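Local coordinates for protein halogenase PltM (Pseudomonas fluorescens, PDB 6BZN) that halogenates phenolic substrates, accepting chloride, bromide and iodide, and binds FAD as a flavin-dependent enzyme related to the tryptophan halogenases, at residues A[73-78]-A[437-442]; A[83-88]-A[151-156]; A[101-106]-A[140-145]; A[354-359]-A[386-391]. One frame throughout, in Å; residues are numbered along the deposited sequence.

Interaction 1: residues A[73-78]-A[437-442]; sequences LLRLLS and DLEHSG
Leu76 and Leu438 form the close-packed part of this helix-helix contact, their CD2 methyl groups meeting at 4.3 Å. The first side-chain bond of Leu438 is directed toward residues 73-78, and its CD2 also lies near the backbone oxygen of Leu76, so a single methyl is set against both the side chain and the backbone of one residue. Both leucines are buried. Leu76 packs further on Leu431 and Leu435 of the same partner helix.

The polar side is looser. Arg75 has CG beside its own backbone N (chi1 -73°) and bends at chi3, which carries the guanidinium across toward Glu439. Their ion pair is long, with Arg75 NH2 4.0 Å from Glu439 OE2, and the guanidinium and carboxylate planes stand 59° apart, far from the flat geometry of a two-pronged pair. A water closes the gap: it accepts from Arg75 NE at 2.9 Å, in the plane of the guanidinium, and donates to Glu439 OE2 at 3.2 Å. Both residues are partly exposed, so the charges are probably well screened.

Just beyond, the second helix ends: Ser441 OG and Ser441 N reach Asp437 O from opposite faces of its carbonyl plane, and Gly442 leaves helical geometry with positive phi. Away from the annotated sites, this is a helix-helix interface joining helix 68-81 to the C-terminal end of helix 410-441.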
loop_
_atom_site.group_PDB
_atom_site.type_symbol
_atom_site.label_atom_id
_atom_site.label_comp_id
_atom_site.label_asym_id
_atom_site.label_seq_id
_atom_site.Cartn_x
_atom_site.Cartn_y
_atom_site.Cartn_z
ATOM N N LEU A 73 -7.386 5.408 7.717
ATOM C CA LEU A 73 -7.602 6.345 6.627
ATOM C C LEU A 73 -8.956 6.150 5.969
ATOM O O LEU A 73 -9.625 7.126 5.643
ATOM C CB LEU A 73 -6.465 6.268 5.593
ATOM C CG LEU A 73 -5.148 6.774 6.172
ATOM C CD1 LEU A 73 -3.986 6.299 5.318
ATOM C CD2 LEU A 73 -5.157 8.293 6.351
ATOM N N LEU A 74 -9.380 4.910 5.783
ATOM C CA LEU A 74 -10.725 4.678 5.227
ATOM C C LEU A 74 -11.792 5.202 6.182
ATOM O O LEU A 74 -12.761 5.830 5.751
ATOM C CB LEU A 74 -10.979 3.207 4.916
ATOM C CG LEU A 74 -10.267 2.669 3.674
ATOM C CD1 LEU A 74 -10.307 1.145 3.679
ATOM C CD2 LEU A 74 -10.868 3.217 2.388
ATOM N N ARG A 75 -11.609 4.959 7.472
ATOM C CA ARG A 75 -12.552 5.461 8.478
ATOM C C ARG A 75 -12.555 6.995 8.519
ATOM O O ARG A 75 -13.619 7.606 8.670
ATOM C CB ARG A 75 -12.254 4.869 9.867
ATOM C CG ARG A 75 -12.634 3.394 10.007
ATOM C CD ARG A 75 -12.068 2.761 11.287
ATOM N NE ARG A 75 -12.784 3.173 12.497
ATOM C CZ ARG A 75 -12.332 3.071 13.760
ATOM N NH1 ARG A 75 -11.137 2.551 14.046
ATOM N NH2 ARG A 75 -13.097 3.508 14.755
ATOM N N LEU A 76 -11.378 7.613 8.371
ATOM C CA LEU A 76 -11.287 9.073 8.300
ATOM C C LEU A 76 -12.028 9.627 7.066
ATOM O O LEU A 76 -12.782 10.602 7.172
ATOM C CB LEU A 76 -9.837 9.539 8.302
ATOM C CG LEU A 76 -9.140 9.490 9.671
ATOM C CD1 LEU A 76 -7.630 9.586 9.517
ATOM C CD2 LEU A 76 -9.664 10.606 10.576
ATOM N N LEU A 77 -11.823 8.999 5.910
ATOM C CA LEU A 77 -12.546 9.379 4.702
ATOM C C LEU A 77 -14.056 9.289 4.893
ATOM O O LEU A 77 -14.797 10.219 4.536
ATOM C CB LEU A 77 -12.123 8.501 3.517
ATOM C CG LEU A 77 -10.807 8.915 2.876
ATOM C CD1 LEU A 77 -10.217 7.757 2.064
ATOM C CD2 LEU A 77 -11.008 10.151 2.004
ATOM N N SER A 78 -14.486 8.167 5.457
ATOM C CA SER A 78 -15.886 7.916 5.756
ATOM C C SER A 78 -16.494 8.991 6.671
ATOM O O SER A 78 -17.574 9.501 6.400
ATOM C CB SER A 78 -16.032 6.537 6.399
ATOM O OG SER A 78 -17.387 6.239 6.685
ATOM N N ASP A 437 -10.766 12.641 17.526
ATOM C CA ASP A 437 -11.093 14.077 17.595
ATOM C C ASP A 437 -12.177 14.467 16.591
ATOM O O ASP A 437 -13.113 15.204 16.935
ATOM C CB ASP A 437 -9.840 14.953 17.394
ATOM C CG ASP A 437 -8.825 14.808 18.523
ATOM O OD1 ASP A 437 -9.182 14.304 19.607
ATOM O OD2 ASP A 437 -7.655 15.190 18.335
ATOM N N LEU A 438 -12.061 13.958 15.361
ATOM C CA LEU A 438 -13.070 14.218 14.332
ATOM C C LEU A 438 -14.437 13.610 14.679
ATOM O O LEU A 438 -15.460 14.245 14.428
ATOM C CB LEU A 438 -12.616 13.697 12.960
ATOM C CG LEU A 438 -13.589 13.920 11.794
ATOM C CD1 LEU A 438 -13.765 15.403 11.533
ATOM C CD2 LEU A 438 -13.097 13.221 10.534
ATOM N N GLU A 439 -14.453 12.385 15.201
ATOM C CA GLU A 439 -15.721 11.685 15.507
ATOM C C GLU A 439 -16.547 12.472 16.521
ATOM O O GLU A 439 -17.749 12.664 16.336
ATOM C CB GLU A 439 -15.493 10.243 16.003
ATOM C CG GLU A 439 -15.406 9.203 14.882
ATOM C CD GLU A 439 -14.979 7.803 15.337
ATOM O OE1 GLU A 439 -14.375 7.656 16.431
ATOM O OE2 GLU A 439 -15.228 6.837 14.576
ATOM N N HIS A 440 -15.874 12.967 17.549
ATOM C CA HIS A 440 -16.529 13.669 18.643
ATOM C C HIS A 440 -16.747 15.165 18.444
ATOM O O HIS A 440 -17.746 15.697 18.933
ATOM C CB HIS A 440 -15.787 13.377 19.952
ATOM C CG HIS A 440 -16.011 11.979 20.430
ATOM N ND1 HIS A 440 -17.020 11.652 21.310
ATOM C CD2 HIS A 440 -15.417 10.811 20.087
ATOM C CE1 HIS A 440 -17.014 10.347 21.518
ATOM N NE2 HIS A 440 -16.053 9.813 20.787
ATOM N N SER A 441 -15.839 15.843 17.746
ATOM C CA SER A 441 -15.987 17.278 17.498
ATOM C C SER A 441 -16.869 17.578 16.288
ATOM O O SER A 441 -17.421 18.666 16.201
ATOM C CB SER A 441 -14.622 17.949 17.314
ATOM O OG SER A 441 -14.122 17.767 15.996
ATOM N N GLY A 442 -16.973 16.639 15.348
ATOM C CA GLY A 442 -17.546 16.912 14.032
ATOM C C GLY A 442 -16.827 17.977 13.205
ATOM O O GLY A 442 -17.346 18.405 12.179
HETATM O O HOH W 1 -15.234 4.694 12.196
#

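Interaction 2: residues A[83-88]-A[151-156]; sequences IPEIAY and ALKHGA
Ile83 and His154 meet from opposite directions, with the CD1 methyl of the isoleucine over one face of the imidazole and CG2 beside its CE1 corner. From CB, which points at the helix end of residues 151-156, Ile83 sends out two branches. CG2, anti to the backbone N, approaches His154 CE1 at 3.6 Å, the nearest contact of the pair. CG1, on the second branch, passes 4.0 Å from His154 NE2. The terminal CD1 completes a CH-pi contact, 4.2 Å from the ring centroid and 12° off its normal, so it sits almost squarely over the centre.

The histidine follows directly on the last residue of helix 140-153, which closes in a Schellman motif: Gly155 adopts positive phi, while Ala156 N bonds to Ala151 O and Gly155 N to Leu152 O. His154 ND1 is hydrogen-bonded to Ile150 O one turn back, which probably restrains the ring's rotation, with one face turned to Ile83 CD1.

Nearer the surface, Lys153 and Glu85 cross at about a right angle. Lys153 bends at chi3 (-64°) and brings NZ to Glu85 OE1 at 2.8 Å, a salt bridge made on the syn side of that oxygen but 27° out of the carboxylate plane. Glu85 OE2 lies farther from the same nitrogen, at 3.3 Å.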
loop_
_atom_site.group_PDB
_atom_site.type_symbol
_atom_site.label_atom_id
_atom_site.label_comp_id
_atom_site.label_asym_id
_atom_site.label_seq_id
_atom_site.Cartn_x
_atom_site.Cartn_y
_atom_site.Cartn_z
ATOM N N ILE A 83 -19.857 9.372 4.533
ATOM C CA ILE A 83 -20.238 8.244 3.714
ATOM C C ILE A 83 -19.941 6.984 4.505
ATOM O O ILE A 83 -18.829 6.456 4.435
ATOM C CB ILE A 83 -19.502 8.226 2.350
ATOM C CG1 ILE A 83 -19.680 9.568 1.641
ATOM C CG2 ILE A 83 -20.062 7.100 1.505
ATOM C CD1 ILE A 83 -19.044 9.685 0.266
ATOM N N PRO A 84 -20.929 6.478 5.266
ATOM C CA PRO A 84 -20.698 5.267 6.066
ATOM C C PRO A 84 -20.115 4.043 5.349
ATOM O O PRO A 84 -19.325 3.309 5.952
ATOM C CB PRO A 84 -22.103 4.914 6.578
ATOM C CG PRO A 84 -22.824 6.196 6.618
ATOM C CD PRO A 84 -22.232 7.100 5.575
ATOM N N GLU A 85 -20.513 3.795 4.095
ATOM C CA GLU A 85 -20.078 2.584 3.385
ATOM C C GLU A 85 -18.580 2.530 3.161
ATOM O O GLU A 85 -18.038 1.450 3.014
ATOM C CB GLU A 85 -20.806 2.383 2.030
ATOM C CG GLU A 85 -22.235 1.867 2.173
ATOM C CD GLU A 85 -22.840 1.344 0.868
ATOM O OE1 GLU A 85 -22.463 1.828 -0.223
ATOM O OE2 GLU A 85 -23.717 0.435 0.953
ATOM N N ILE A 86 -17.916 3.680 3.132
ATOM C CA ILE A 86 -16.465 3.696 3.006
ATOM C C ILE A 86 -15.820 2.999 4.224
ATOM O O ILE A 86 -14.871 2.229 4.057
ATOM C CB ILE A 86 -15.921 5.126 2.785
ATOM C CG1 ILE A 86 -16.384 5.659 1.433
ATOM C CG2 ILE A 86 -14.397 5.141 2.822
ATOM C CD1 ILE A 86 -15.994 7.093 1.168
ATOM N N ALA A 87 -16.340 3.236 5.432
ATOM C CA ALA A 87 -15.777 2.620 6.646
ATOM C C ALA A 87 -15.936 1.095 6.656
ATOM O O ALA A 87 -15.107 0.401 7.216
ATOM C CB ALA A 87 -16.383 3.223 7.923
ATOM N N TYR A 88 -16.980 0.575 6.020
ATOM C CA TYR A 88 -17.123 -0.886 5.859
ATOM C C TYR A 88 -15.871 -1.554 5.302
ATOM O O TYR A 88 -15.487 -2.640 5.753
ATOM C CB TYR A 88 -18.292 -1.254 4.940
ATOM C CG TYR A 88 -19.657 -0.867 5.448
ATOM C CD1 TYR A 88 -19.858 -0.484 6.776
ATOM C CD2 TYR A 88 -20.766 -0.947 4.612
ATOM C CE1 TYR A 88 -21.107 -0.136 7.239
ATOM C CE2 TYR A 88 -22.030 -0.615 5.077
ATOM C CZ TYR A 88 -22.182 -0.209 6.395
ATOM O OH TYR A 88 -23.404 0.121 6.909
ATOM N N ALA A 151 -19.653 5.533 -5.393
ATOM C CA ALA A 151 -19.576 6.760 -6.190
ATOM C C ALA A 151 -20.828 6.987 -7.032
ATOM O O ALA A 151 -21.370 8.102 -7.072
ATOM C CB ALA A 151 -18.365 6.727 -7.087
ATOM N N LEU A 152 -21.275 5.930 -7.705
ATOM C CA LEU A 152 -22.455 6.017 -8.579
ATOM C C LEU A 152 -23.714 6.403 -7.802
ATOM O O LEU A 152 -24.537 7.200 -8.269
ATOM C CB LEU A 152 -22.686 4.676 -9.292
ATOM C CG LEU A 152 -21.632 4.317 -10.336
ATOM C CD1 LEU A 152 -21.748 2.861 -10.786
ATOM C CD2 LEU A 152 -21.757 5.240 -11.531
ATOM N N LYS A 153 -23.861 5.825 -6.617
ATOM C CA LYS A 153 -25.029 6.103 -5.771
ATOM C C LYS A 153 -25.034 7.534 -5.232
ATOM O O LYS A 153 -26.088 8.058 -4.863
ATOM C CB LYS A 153 -25.114 5.095 -4.628
ATOM C CG LYS A 153 -25.479 3.691 -5.100
ATOM C CD LYS A 153 -25.668 2.708 -3.954
ATOM C CE LYS A 153 -24.394 2.485 -3.166
ATOM N NZ LYS A 153 -24.653 1.590 -2.014
ATOM N N HIS A 154 -23.858 8.152 -5.166
ATOM C CA HIS A 154 -23.738 9.557 -4.781
ATOM C C HIS A 154 -23.772 10.531 -5.947
ATOM O O HIS A 154 -23.616 11.726 -5.736
ATOM C CB HIS A 154 -22.489 9.766 -3.940
ATOM C CG HIS A 154 -22.637 9.260 -2.552
ATOM N ND1 HIS A 154 -22.343 7.963 -2.203
ATOM C CD2 HIS A 154 -23.102 9.859 -1.431
ATOM C CE1 HIS A 154 -22.598 7.788 -0.921
ATOM N NE2 HIS A 154 -23.053 8.926 -0.428
ATOM N N GLY A 155 -23.994 10.043 -7.166
ATOM C CA GLY A 155 -24.183 10.918 -8.322
ATOM C C GLY A 155 -23.005 11.106 -9.255
ATOM O O GLY A 155 -23.139 11.809 -10.262
ATOM N N ALA A 156 -21.855 10.481 -8.970
ATOM C CA ALA A 156 -20.747 10.493 -9.915
ATOM C C ALA A 156 -21.173 9.755 -11.187
ATOM O O ALA A 156 -21.837 8.718 -11.107
ATOM C CB ALA A 156 -19.508 9.842 -9.311
#

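Interaction 3: residues A[101-106]-A[140-145]; sequences SSACGI and RQDIDY
With CG beside its own backbone N (chi1 -71°), Asp142 holds its carboxylate near Ser102, while the course of the backbone brings its CB to Ala103; Ile143, with chi1 and chi2 both close to -66°, folds CG1 and CD1 toward the Ala103 carbonyl. The result is a contact without hydrogen bonds between the segments. Ala103 CB meets Asp142 CB at 3.9 Å, beside the closest backbone approach, and Ile143 CG1 lies 3.6 Å from Ala103 O. Asp142 OD2 stays 4.0 Å from Ser102 C, a van der Waals approach; the Ser102 hydroxyl is bonded instead to Thr270 OG1.

The other carboxylate oxygen has a partner within its own helix: Gln141 NE2 reaches Asp142 OD1 at 3.2 Å, coming from above the carboxylate plane. A glycine in place of Asp142 would probably open a gap beside the Ala103 methyl and leave the Gln141 amide without this acceptor.

On another side of the same helix, Arg140 NE bonds to Asp144 OD1 at 2.8 Å and Arg140 NH2 to Asp144 OD2 at 2.9 Å, a side-on grip on a residue of the FAD site, unoccupied in this structure. Arg140 NH1 is also bonded to Gly63 O.

Around the contact, strand 104-107 pairs antiparallel with strand 134-138, which leads into helix 140-153. Helix 92-98 touches both sides through Ile95, which packs on Ala103 and Ile143, while Ile33 of helix 33-44 also packs on Ile143 and belongs to the FAD site.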
loop_
_atom_site.group_PDB
_atom_site.type_symbol
_atom_site.label_atom_id
_atom_site.label_comp_id
_atom_site.label_asym_id
_atom_site.label_seq_id
_atom_site.Cartn_x
_atom_site.Cartn_y
_atom_site.Cartn_z
ATOM N N SER A 101 -19.384 -12.251 0.842
ATOM C CA SER A 101 -18.582 -13.221 1.583
ATOM C C SER A 101 -17.298 -13.649 0.844
ATOM O O SER A 101 -16.378 -14.171 1.476
ATOM C CB SER A 101 -19.413 -14.444 1.967
ATOM O OG SER A 101 -19.960 -15.076 0.826
ATOM N N SER A 102 -17.222 -13.432 -0.466
ATOM C CA SER A 102 -15.990 -13.715 -1.197
ATOM C C SER A 102 -15.027 -12.515 -1.258
ATOM O O SER A 102 -13.932 -12.635 -1.814
ATOM C CB SER A 102 -16.325 -14.195 -2.601
ATOM O OG SER A 102 -16.996 -15.451 -2.566
ATOM N N ALA A 103 -15.401 -11.383 -0.660
ATOM C CA ALA A 103 -14.695 -10.117 -0.920
ATOM C C ALA A 103 -13.407 -9.902 -0.120
ATOM O O ALA A 103 -12.634 -8.996 -0.436
ATOM C CB ALA A 103 -15.648 -8.946 -0.726
ATOM N N CYS A 104 -13.164 -10.727 0.896
ATOM C CA CYS A 104 -11.917 -10.630 1.634
ATOM C C CYS A 104 -11.542 -11.889 2.382
ATOM O O CYS A 104 -12.368 -12.783 2.629
ATOM C CB CYS A 104 -11.942 -9.460 2.620
ATOM S SG CYS A 104 -13.014 -9.722 4.043
ATOM N N GLY A 105 -10.254 -11.960 2.674
ATOM C CA GLY A 105 -9.725 -12.800 3.720
ATOM C C GLY A 105 -9.422 -11.938 4.939
ATOM O O GLY A 105 -9.715 -10.737 4.975
ATOM N N ILE A 106 -8.782 -12.555 5.916
ATOM C CA ILE A 106 -8.468 -11.902 7.187
ATOM C C ILE A 106 -6.965 -11.831 7.410
ATOM O O ILE A 106 -6.212 -12.662 6.902
ATOM C CB ILE A 106 -9.171 -12.643 8.347
ATOM C CG1 ILE A 106 -9.248 -11.785 9.588
ATOM C CG2 ILE A 106 -8.513 -13.980 8.656
ATOM C CD1 ILE A 106 -10.246 -12.310 10.603
ATOM N N ARG A 140 -9.657 -7.589 -4.626
ATOM C CA ARG A 140 -9.873 -6.264 -5.221
ATOM C C ARG A 140 -10.962 -6.208 -6.292
ATOM O O ARG A 140 -11.677 -5.205 -6.394
ATOM C CB ARG A 140 -8.556 -5.704 -5.746
ATOM C CG ARG A 140 -7.546 -5.370 -4.648
ATOM C CD ARG A 140 -7.941 -4.157 -3.809
ATOM N NE ARG A 140 -8.050 -2.991 -4.688
ATOM C CZ ARG A 140 -7.031 -2.236 -5.090
ATOM N NH1 ARG A 140 -5.807 -2.409 -4.616
ATOM N NH2 ARG A 140 -7.263 -1.252 -5.949
ATOM N N GLN A 141 -11.143 -7.279 -7.062
ATOM C CA GLN A 141 -12.270 -7.282 -8.000
ATOM C C GLN A 141 -13.604 -6.937 -7.344
ATOM O O GLN A 141 -14.425 -6.256 -7.936
ATOM C CB GLN A 141 -12.381 -8.597 -8.777
ATOM C CG GLN A 141 -12.616 -9.849 -7.953
ATOM C CD GLN A 141 -13.110 -10.999 -8.810
ATOM O OE1 GLN A 141 -12.329 -11.654 -9.490
ATOM N NE2 GLN A 141 -14.429 -11.251 -8.774
ATOM N N ASP A 142 -13.838 -7.424 -6.130
ATOM C CA ASP A 142 -15.126 -7.207 -5.463
ATOM C C ASP A 142 -15.123 -5.917 -4.668
ATOM O O ASP A 142 -16.110 -5.183 -4.666
ATOM C CB ASP A 142 -15.478 -8.383 -4.563
ATOM C CG ASP A 142 -15.853 -9.657 -5.348
ATOM O OD1 ASP A 142 -16.056 -9.618 -6.590
ATOM O OD2 ASP A 142 -15.933 -10.723 -4.687
ATOM N N ILE A 143 -14.003 -5.627 -4.016
ATOM C CA ILE A 143 -13.854 -4.404 -3.241
ATOM C C ILE A 143 -13.985 -3.177 -4.141
ATOM O O ILE A 143 -14.742 -2.257 -3.819
ATOM C CB ILE A 143 -12.498 -4.392 -2.483
ATOM C CG1 ILE A 143 -12.466 -5.494 -1.416
ATOM C CG2 ILE A 143 -12.189 -3.027 -1.877
ATOM C CD1 ILE A 143 -13.420 -5.313 -0.259
ATOM N N ASP A 144 -13.265 -3.173 -5.260
ATOM C CA ASP A 144 -13.259 -2.009 -6.164
ATOM C C ASP A 144 -14.602 -1.798 -6.843
ATOM O O ASP A 144 -15.016 -0.666 -7.032
ATOM C CB ASP A 144 -12.130 -2.101 -7.201
ATOM C CG ASP A 144 -10.738 -1.924 -6.563
ATOM O OD1 ASP A 144 -10.587 -2.112 -5.333
ATOM O OD2 ASP A 144 -9.785 -1.599 -7.289
ATOM N N TYR A 145 -15.291 -2.881 -7.195
ATOM C CA TYR A 145 -16.585 -2.746 -7.850
ATOM C C TYR A 145 -17.561 -2.112 -6.839
ATOM O O TYR A 145 -18.273 -1.165 -7.169
ATOM C CB TYR A 145 -17.121 -4.084 -8.364
ATOM C CG TYR A 145 -18.099 -4.005 -9.545
ATOM C CD1 TYR A 145 -18.565 -2.782 -10.050
ATOM C CD2 TYR A 145 -18.571 -5.172 -10.148
ATOM C CE1 TYR A 145 -19.444 -2.723 -11.127
ATOM C CE2 TYR A 145 -19.463 -5.118 -11.217
ATOM C CZ TYR A 145 -19.891 -3.889 -11.704
ATOM O OH TYR A 145 -20.764 -3.810 -12.774
#

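Interaction 4: residues A[354-359]-A[386-391]; sequences LITTFE and ERHCLN. With GOL (glycerol), chain I.
Glu359 and His388 meet by stacking: the carboxylate and imidazole planes are 26° apart, and Glu359 CG lies over one ring face in a CH-pi contact, 4.1 Å from the centroid. Glu359 CD comes within 3.3 Å of His388 NE2. The two groups are not directly hydrogen-bonded, because Glu359 OE2 meets NE2 at a poor angle. Glu359 leaves its helix with CG anti to the backbone N (chi1 -174°), which extends it toward the ring.

Van der Waals contact comes from Thr356. Its CG2 lies 4.0 Å from His388 CE1, and its backbone O sits at the ring edge, 3.6 Å from the same carbon. The Thr356 hydroxyl is bonded to Arg352 O in its own helix.

The hydrogen bonds run through a glycerol, presumably a crystallisation additive. His388 NE2 donates to glycerol O1 at 2.9 Å with an N-H...O angle of 167°, near the ring plane, and O1 donates to Glu359 OE1 at 2.6 Å. Glu359 OE2 is held in a salt bridge by Arg363 NE. Replacing Glu359 by alanine is likely to uncover that ring face, deprive the glycerol hydroxyl of its acceptor and leave Arg363 without this charge.

Thus a buried acid and imidazole of helices 352-374 and 383-406 are bridged by one hydroxyl of a glycerol also bonded to Arg352 NH2 and Cys459 O, so a small polar molecule can join them; the carboxylate's charge is probably balanced at least in part by Arg363.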
loop_
_atom_site.group_PDB
_atom_site.type_symbol
_atom_site.label_atom_id
_atom_site.label_comp_id
_atom_site.label_asym_id
_atom_site.label_seq_id
_atom_site.Cartn_x
_atom_site.Cartn_y
_atom_site.Cartn_z
ATOM N N LEU A 354 -1.413 1.556 -0.660
ATOM C CA LEU A 354 -2.777 1.858 -0.232
ATOM C C LEU A 354 -2.834 2.984 0.792
ATOM O O LEU A 354 -3.747 3.816 0.767
ATOM C CB LEU A 354 -3.458 0.619 0.367
ATOM C CG LEU A 354 -3.926 -0.410 -0.652
ATOM C CD1 LEU A 354 -4.280 -1.697 0.084
ATOM C CD2 LEU A 354 -5.100 0.102 -1.472
ATOM N N ILE A 355 -1.849 3.003 1.685
ATOM C CA ILE A 355 -1.794 4.019 2.714
ATOM C C ILE A 355 -1.623 5.389 2.066
ATOM O O ILE A 355 -2.398 6.312 2.344
ATOM C CB ILE A 355 -0.632 3.770 3.703
ATOM C CG1 ILE A 355 -0.839 2.440 4.437
ATOM C CG2 ILE A 355 -0.525 4.938 4.660
ATOM C CD1 ILE A 355 0.319 2.005 5.321
ATOM N N THR A 356 -0.609 5.507 1.204
ATOM C CA THR A 356 -0.319 6.779 0.554
ATOM C C THR A 356 -1.531 7.241 -0.260
ATOM O O THR A 356 -1.901 8.424 -0.204
ATOM C CB THR A 356 0.919 6.675 -0.346
ATOM O OG1 THR A 356 2.010 6.115 0.402
ATOM C CG2 THR A 356 1.320 8.021 -0.874
ATOM N N THR A 357 -2.150 6.304 -0.982
ATOM C CA THR A 357 -3.368 6.582 -1.756
ATOM C C THR A 357 -4.506 7.198 -0.928
ATOM O O THR A 357 -5.044 8.249 -1.293
ATOM C CB THR A 357 -3.863 5.316 -2.470
ATOM O OG1 THR A 357 -2.876 4.904 -3.420
ATOM C CG2 THR A 357 -5.194 5.555 -3.212
ATOM N N PHE A 358 -4.899 6.546 0.162
ATOM C CA PHE A 358 -6.055 7.021 0.912
ATOM C C PHE A 358 -5.746 8.340 1.597
ATOM O O PHE A 358 -6.618 9.209 1.693
ATOM C CB PHE A 358 -6.550 5.980 1.932
ATOM C CG PHE A 358 -6.994 4.669 1.318
ATOM C CD1 PHE A 358 -7.566 4.610 0.053
ATOM C CD2 PHE A 358 -6.872 3.489 2.032
ATOM C CE1 PHE A 358 -7.968 3.398 -0.488
ATOM C CE2 PHE A 358 -7.273 2.269 1.490
ATOM C CZ PHE A 358 -7.809 2.225 0.224
ATOM N N GLU A 359 -4.515 8.501 2.072
ATOM C CA GLU A 359 -4.133 9.770 2.713
ATOM C C GLU A 359 -4.139 10.893 1.689
ATOM O O GLU A 359 -4.613 11.994 1.981
ATOM C CB GLU A 359 -2.780 9.694 3.418
ATOM C CG GLU A 359 -2.507 10.993 4.176
ATOM C CD GLU A 359 -1.263 10.978 5.031
ATOM O OE1 GLU A 359 -0.804 9.880 5.408
ATOM O OE2 GLU A 359 -0.756 12.094 5.328
ATOM N N GLU A 386 1.219 17.533 -3.081
ATOM C CA GLU A 386 2.490 17.113 -3.663
ATOM C C GLU A 386 3.554 16.802 -2.613
ATOM O O GLU A 386 4.269 15.815 -2.722
ATOM C CB GLU A 386 3.018 18.201 -4.593
ATOM C CG GLU A 386 4.300 17.831 -5.306
ATOM C CD GLU A 386 4.657 18.843 -6.361
ATOM O OE1 GLU A 386 5.495 19.721 -6.084
ATOM O OE2 GLU A 386 4.063 18.794 -7.458
ATOM N N ARG A 387 3.681 17.683 -1.626
ATOM C CA ARG A 387 4.653 17.490 -0.564
ATOM C C ARG A 387 4.427 16.160 0.155
ATOM O O ARG A 387 5.364 15.392 0.322
ATOM C CB ARG A 387 4.625 18.662 0.416
ATOM C CG ARG A 387 5.537 18.484 1.620
ATOM C CD ARG A 387 5.625 19.775 2.414
ATOM N NE ARG A 387 6.284 19.587 3.711
ATOM C CZ ARG A 387 5.785 19.915 4.907
ATOM N NH1 ARG A 387 4.586 20.472 5.048
ATOM N NH2 ARG A 387 6.517 19.687 6.002
ATOM N N HIS A 388 3.192 15.888 0.569
ATOM C CA HIS A 388 2.871 14.581 1.138
ATOM C C HIS A 388 3.253 13.422 0.190
ATOM O O HIS A 388 3.970 12.508 0.589
ATOM C CB HIS A 388 1.395 14.463 1.518
ATOM C CG HIS A 388 0.982 13.050 1.746
ATOM N ND1 HIS A 388 0.223 12.341 0.839
ATOM C CD2 HIS A 388 1.339 12.171 2.709
ATOM C CE1 HIS A 388 0.076 11.103 1.271
ATOM N NE2 HIS A 388 0.754 10.973 2.398
ATOM N N CYS A 389 2.808 13.473 -1.066
ATOM C CA CYS A 389 2.972 12.318 -1.956
ATOM C C CYS A 389 4.435 12.041 -2.282
ATOM O O CYS A 389 4.901 10.888 -2.187
ATOM C CB CYS A 389 2.169 12.474 -3.242
ATOM S SG CYS A 389 2.215 10.950 -4.219
ATOM N N LEU A 390 5.174 13.094 -2.620
ATOM C CA LEU A 390 6.582 12.913 -2.982
ATOM C C LEU A 390 7.409 12.468 -1.762
ATOM O O LEU A 390 8.262 11.606 -1.895
ATOM C CB LEU A 390 7.189 14.163 -3.622
ATOM C CG LEU A 390 6.537 14.713 -4.908
ATOM C CD1 LEU A 390 7.533 15.569 -5.696
ATOM C CD2 LEU A 390 5.892 13.676 -5.821
ATOM N N ASN A 391 7.130 13.036 -0.590
ATOM C CA ASN A 391 7.797 12.592 0.647
ATOM C C ASN A 391 7.458 11.146 0.974
ATOM O O ASN A 391 8.326 10.396 1.422
ATOM C CB ASN A 391 7.427 13.472 1.853
ATOM C CG ASN A 391 8.044 14.852 1.809
ATOM O OD1 ASN A 391 8.788 15.188 0.908
ATOM N ND2 ASN A 391 7.721 15.670 2.813
HETATM C C1 GOL I . 2.016 8.293 3.942
HETATM O O1 GOL I . 0.602 8.436 3.741
HETATM C C2 GOL I . 2.401 7.261 5.016
HETATM O O2 GOL I . 3.743 6.864 4.755
HETATM C C3 GOL I . 2.359 7.704 6.485
HETATM O O3 GOL I . 2.658 9.093 6.667
#

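Interactions 3 and 2 both use helix 140-153, at its start and its end, with centres 16 Å apart; interaction 3 closes within the chain span of interaction 2, and interactions 2, 3 and 4 all fall within the span of interaction 1. Interaction 4 follows interactions 2 and 3 in sequence; its centre is 18 Å from that of interaction 1, which it touches where Leu73 and Leu74 pack on Phe358. Helices 68-81 and 84-88 are consecutive and link interaction 1 to interaction 2 through Ser78 OG and Ile83 O. Interactions 3 and 4 meet at the FAD site through packing of Arg140 on Leu354, while interaction 1 lies away from it.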